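Local coordinates for GH3 beta-N-acetylglucosaminidase (PDB 6K5J), which hydrolyses beta-linked N-acetylglucosamine residues as a glycoside hydrolase family 3 beta-N-acetylglucosaminidase, at residues 395-400 against 429-434; 425-430 against 439-444. One frame throughout, in Å; residues are numbered along the deposited sequence.

Contact 1 of 2, residues 395-400 against 429-434; sequences PEVRVG and IGVQPT
P395 and E396 pair in parallel with I429 and G430 where two neighbouring strands end. E396 turns both its N-H and its C=O to strand 424-430. Its N donates to I429 O at 2.9 Å, and its O accepts from V431 N at 3.2 Å. The second donor sits about 40° out of the carbonyl plane, consistent with the chain leaving the strand after G430. The CA-H of P395 also points at I429 O, a weaker C-H...O contact.

Past the pairing, R398 reaches back over segment 429-434. Its side chain is extended from CG to NE, and the guanidinium lies with one face over the peptide between I429 and G430. NH1 is 3.3 Å from G430 N; both are donors, so no hydrogen bond forms. G430 has no side chain, and a CB there would probably come too close to NH1. E396 OE2 lies in the guanidinium plane and takes both NE (2.6 Å) and NH2 of R398, on its anti side. This side-on salt bridge fixes the rotation of the group. NH1 also forms a salt bridge with E437, whose OE1 accepts from G430 N.

The strands belong to a right-handed beta-alpha-beta crossover, made of strand 390-396, helix 413-419 and strand 424-430. Strand 424-430 is an outermost strand of its six-stranded mixed sheet.

A water bridges the two turns: it accepts from R398 NH1 and donates to Q432 O at 2.6 Å. V431 makes the apolar side. Its CG2, anti to the carbonyl carbon, lies 4.0 Å from V397 CG2 and 4.1 Å from P395 CB. The two valines run side by side and point the same way. Y456 touches all three of these side chains.

Contact 2 of 2, residues 425-430 against 439-444; sequences NEQTIG and AHIQEL
Q427 meets H440, I441 and L444 with different parts of its side chain. The chain bends at CG (chi2 -68°), which turns the amide along the helix surface. The amide and the H440 ring cross almost at right angles, with their planes 82° apart. Q427 OE1 comes obliquely to the ring, 3.2 Å from H440 CE1. It is also near H440 ND1, but the angle is too poor for a hydrogen bond.

L444 crosses Q427 at about a right angle, and its CD1 is 3.6 Å from Q427 CG. The same methyl sits over one face of the H440 ring, toward its rim. I441 slides past Q427 in the opposite direction, with its CD1 3.7 Å from Q427 CB.

Strand 425-430 and helix 439-444 run nearly antiparallel, at 155°, with their axes 10.2 Å apart. This is a helix laid on a beta-sheet, as in an alpha/beta sandwich. Helix 435-447 follows strand 424-430 directly and packs back on it. Alternate residues N425, Q427 and I429 face the helix.

The Q427 amide is held by its neighbour on this face. NE2 meets a lone pair of N425 OD1 at 2.8 Å, close to the plane of both amides, in a nearly straight bond. With an alanine here, N425 OD1 is likely to lose this donor, and a gap would open beside L444 CD1 and the H440 ring. N425 ND2 rests against L444 CD2. Further along, I429 CG2 meets I441 CG1 at 4.0 Å, while L471 of helix 462-472 also touches I441.

How the contacts relate
Contacts 1 and 2 share I429 and G430, and their centres are 12 Å apart. Strand 424-430 serves both. In contact 1 its end pairs edge to edge with strand 390-396; in contact 2 one of its faces takes helix 435-447. The chain runs from the turn of contact 1 straight into that helix, and T434 occupies its N-cap position. The contacts also touch through T428, whose CG2 lies 3.6 Å from E396 CD. Both involve the six-stranded mixed sheet, at its outermost strand 424-430. No residue of either contact is among those, between 47 and 297, that lie near the N-acetylglucosamine. The contact centres lie about 20 Å and 30 Å from the centre of the chain, contact 2 farther out.

Contact 1 of 2, residues 395-400 against 429-434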
# COMPACT_ATOMS: atom_id res chain seq x y z
N PRO A 395 5.31 -4.74 -19.50
CA PRO A 395 5.37 -3.31 -19.20
C PRO A 395 6.25 -3.01 -18.00
O PRO A 395 6.35 -3.79 -17.05
CB PRO A 395 3.90 -2.98 -18.89
CG PRO A 395 3.41 -4.24 -18.17
CD PRO A 395 4.18 -5.41 -18.81
N GLU A 396 6.91 -1.86 -18.05
CA GLU A 396 7.73 -1.42 -16.93
C GLU A 396 7.43 0.04 -16.63
O GLU A 396 7.26 0.85 -17.55
CB GLU A 396 9.24 -1.62 -17.19
CG GLU A 396 9.81 -0.75 -18.30
CD GLU A 396 11.34 -0.77 -18.37
OE1 GLU A 396 11.99 -1.55 -17.63
OE2 GLU A 396 11.90 0.01 -19.18
N VAL A 397 7.31 0.35 -15.34
CA VAL A 397 7.13 1.73 -14.91
C VAL A 397 8.46 2.46 -15.06
O VAL A 397 9.51 1.99 -14.61
CB VAL A 397 6.62 1.78 -13.46
CG1 VAL A 397 6.59 3.22 -12.95
CG2 VAL A 397 5.23 1.15 -13.36
N ARG A 398 8.43 3.61 -15.73
CA ARG A 398 9.64 4.37 -15.97
C ARG A 398 9.66 5.72 -15.28
O ARG A 398 10.74 6.18 -14.89
CB ARG A 398 9.85 4.56 -17.48
CG ARG A 398 10.00 3.23 -18.17
CD ARG A 398 10.26 3.36 -19.64
NE ARG A 398 10.69 2.07 -20.17
CZ ARG A 398 10.57 1.72 -21.44
NH1 ARG A 398 10.03 2.57 -22.31
NH2 ARG A 398 10.99 0.52 -21.83
N VAL A 399 8.50 6.35 -15.10
CA VAL A 399 8.36 7.55 -14.27
C VAL A 399 7.50 7.18 -13.07
O VAL A 399 6.32 6.84 -13.22
CB VAL A 399 7.76 8.73 -15.06
CG1 VAL A 399 6.54 8.29 -15.87
CG2 VAL A 399 7.41 9.87 -14.11
N GLY A 400 8.09 7.23 -11.88
CA GLY A 400 7.47 6.67 -10.71
C GLY A 400 6.85 7.69 -9.76
O GLY A 400 7.13 8.89 -9.82
N ILE A 429 8.33 -2.91 -22.68
CA ILE A 429 7.92 -1.60 -23.16
C ILE A 429 7.48 -0.76 -21.97
O ILE A 429 7.24 -1.27 -20.87
CB ILE A 429 6.79 -1.70 -24.21
CG1 ILE A 429 5.49 -2.19 -23.55
CG2 ILE A 429 7.22 -2.60 -25.37
CD1 ILE A 429 4.25 -2.04 -24.44
N GLY A 430 7.39 0.54 -22.18
CA GLY A 430 6.95 1.43 -21.13
C GLY A 430 5.45 1.33 -20.91
O GLY A 430 4.68 1.00 -21.82
N VAL A 431 5.04 1.59 -19.67
CA VAL A 431 3.61 1.65 -19.36
C VAL A 431 2.93 2.68 -20.24
O VAL A 431 1.76 2.52 -20.62
CB VAL A 431 3.42 1.93 -17.86
CG1 VAL A 431 1.99 2.35 -17.55
CG2 VAL A 431 3.79 0.70 -17.06
N GLN A 432 3.65 3.75 -20.59
CA GLN A 432 3.30 4.64 -21.69
C GLN A 432 4.30 4.36 -22.81
O GLN A 432 5.38 4.99 -22.86
CB GLN A 432 3.34 6.11 -21.26
CG GLN A 432 2.45 6.40 -20.04
CD GLN A 432 2.80 7.71 -19.38
OE1 GLN A 432 2.62 8.78 -19.97
NE2 GLN A 432 3.30 7.65 -18.15
N PRO A 433 4.02 3.42 -23.70
CA PRO A 433 5.05 2.97 -24.65
C PRO A 433 5.40 4.06 -25.65
O PRO A 433 4.56 4.86 -26.07
CB PRO A 433 4.40 1.77 -25.33
CG PRO A 433 2.94 2.04 -25.25
CD PRO A 433 2.73 2.74 -23.93
N THR A 434 6.67 4.09 -26.04
CA THR A 434 7.13 5.01 -27.07
C THR A 434 6.58 4.59 -28.43
O THR A 434 6.11 3.47 -28.63
CB THR A 434 8.65 5.05 -27.11
OG1 THR A 434 9.14 3.83 -27.68
CG2 THR A 434 9.23 5.20 -25.70
O HOH W 1 7.83 4.90 -22.10

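Contact 2 of 2, residues 425-430 against 439-444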
# COMPACT_ATOMS: atom_id res chain seq x y z
N ASN A 425 9.78 -14.81 -26.77
CA ASN A 425 10.38 -13.52 -27.05
C ASN A 425 9.68 -12.51 -26.13
O ASN A 425 8.55 -12.12 -26.40
CB ASN A 425 10.21 -13.15 -28.52
CG ASN A 425 10.92 -11.87 -28.90
OD1 ASN A 425 11.26 -11.06 -28.04
ND2 ASN A 425 11.18 -11.69 -30.20
N GLU A 426 10.35 -12.10 -25.04
CA GLU A 426 9.78 -11.11 -24.13
C GLU A 426 10.33 -9.72 -24.44
O GLU A 426 11.53 -9.46 -24.30
CB GLU A 426 10.05 -11.45 -22.67
CG GLU A 426 9.30 -10.51 -21.72
CD GLU A 426 9.22 -11.05 -20.30
OE1 GLU A 426 10.28 -11.30 -19.69
OE2 GLU A 426 8.08 -11.25 -19.81
N GLN A 427 9.43 -8.81 -24.82
CA GLN A 427 9.77 -7.44 -25.16
C GLN A 427 9.27 -6.51 -24.05
O GLN A 427 8.07 -6.49 -23.76
CB GLN A 427 9.15 -7.05 -26.50
CG GLN A 427 9.75 -7.78 -27.69
CD GLN A 427 11.18 -7.36 -27.95
OE1 GLN A 427 11.52 -6.19 -27.83
NE2 GLN A 427 12.03 -8.33 -28.31
N THR A 428 10.18 -5.76 -23.45
CA THR A 428 9.80 -4.81 -22.41
C THR A 428 9.49 -3.46 -23.03
O THR A 428 10.29 -2.92 -23.80
CB THR A 428 10.91 -4.67 -21.37
OG1 THR A 428 11.14 -5.93 -20.76
CG2 THR A 428 10.52 -3.64 -20.30
N ILE A 429 8.33 -2.91 -22.68
CA ILE A 429 7.92 -1.60 -23.16
C ILE A 429 7.48 -0.76 -21.97
O ILE A 429 7.24 -1.27 -20.87
CB ILE A 429 6.79 -1.70 -24.21
CG1 ILE A 429 5.49 -2.19 -23.55
CG2 ILE A 429 7.22 -2.60 -25.37
CD1 ILE A 429 4.25 -2.04 -24.44
N GLY A 430 7.39 0.54 -22.18
CA GLY A 430 6.95 1.43 -21.13
C GLY A 430 5.45 1.33 -20.91
O GLY A 430 4.68 1.00 -21.82
N ALA A 439 5.61 0.41 -32.61
CA ALA A 439 5.90 -0.10 -33.95
C ALA A 439 6.65 -1.42 -33.88
O ALA A 439 6.40 -2.33 -34.68
CB ALA A 439 6.70 0.94 -34.74
N HIS A 440 7.57 -1.55 -32.92
CA HIS A 440 8.32 -2.79 -32.77
C HIS A 440 7.40 -3.95 -32.40
O HIS A 440 7.55 -5.06 -32.92
CB HIS A 440 9.42 -2.63 -31.72
CG HIS A 440 10.41 -3.75 -31.71
ND1 HIS A 440 11.06 -4.15 -30.57
CD2 HIS A 440 10.85 -4.57 -32.70
CE1 HIS A 440 11.87 -5.16 -30.85
NE2 HIS A 440 11.75 -5.43 -32.14
N ILE A 441 6.43 -3.71 -31.51
CA ILE A 441 5.52 -4.78 -31.11
C ILE A 441 4.63 -5.19 -32.28
O ILE A 441 4.42 -6.38 -32.54
CB ILE A 441 4.68 -4.36 -29.89
CG1 ILE A 441 5.57 -4.14 -28.66
CG2 ILE A 441 3.61 -5.43 -29.60
CD1 ILE A 441 6.59 -5.24 -28.41
N GLN A 442 4.08 -4.21 -32.99
CA GLN A 442 3.23 -4.53 -34.13
C GLN A 442 3.99 -5.34 -35.17
O GLN A 442 3.43 -6.26 -35.78
CB GLN A 442 2.65 -3.26 -34.74
CG GLN A 442 1.81 -2.44 -33.77
CD GLN A 442 0.48 -2.01 -34.34
OE1 GLN A 442 -0.16 -2.75 -35.08
NE2 GLN A 442 0.06 -0.79 -34.00
N GLU A 443 5.27 -5.03 -35.37
CA GLU A 443 6.07 -5.76 -36.33
C GLU A 443 6.31 -7.20 -35.88
O GLU A 443 6.13 -8.15 -36.65
CB GLU A 443 7.40 -5.05 -36.55
CG GLU A 443 8.21 -5.59 -37.73
CD GLU A 443 9.71 -5.52 -37.49
OE1 GLU A 443 10.28 -6.48 -36.93
OE2 GLU A 443 10.32 -4.50 -37.86
N LEU A 444 6.73 -7.38 -34.62
CA LEU A 444 7.00 -8.73 -34.14
C LEU A 444 5.73 -9.58 -34.12
O LEU A 444 5.80 -10.81 -34.27
CB LEU A 444 7.62 -8.68 -32.74
CG LEU A 444 9.10 -8.28 -32.70
CD1 LEU A 444 9.50 -7.85 -31.29
CD2 LEU A 444 9.97 -9.42 -33.19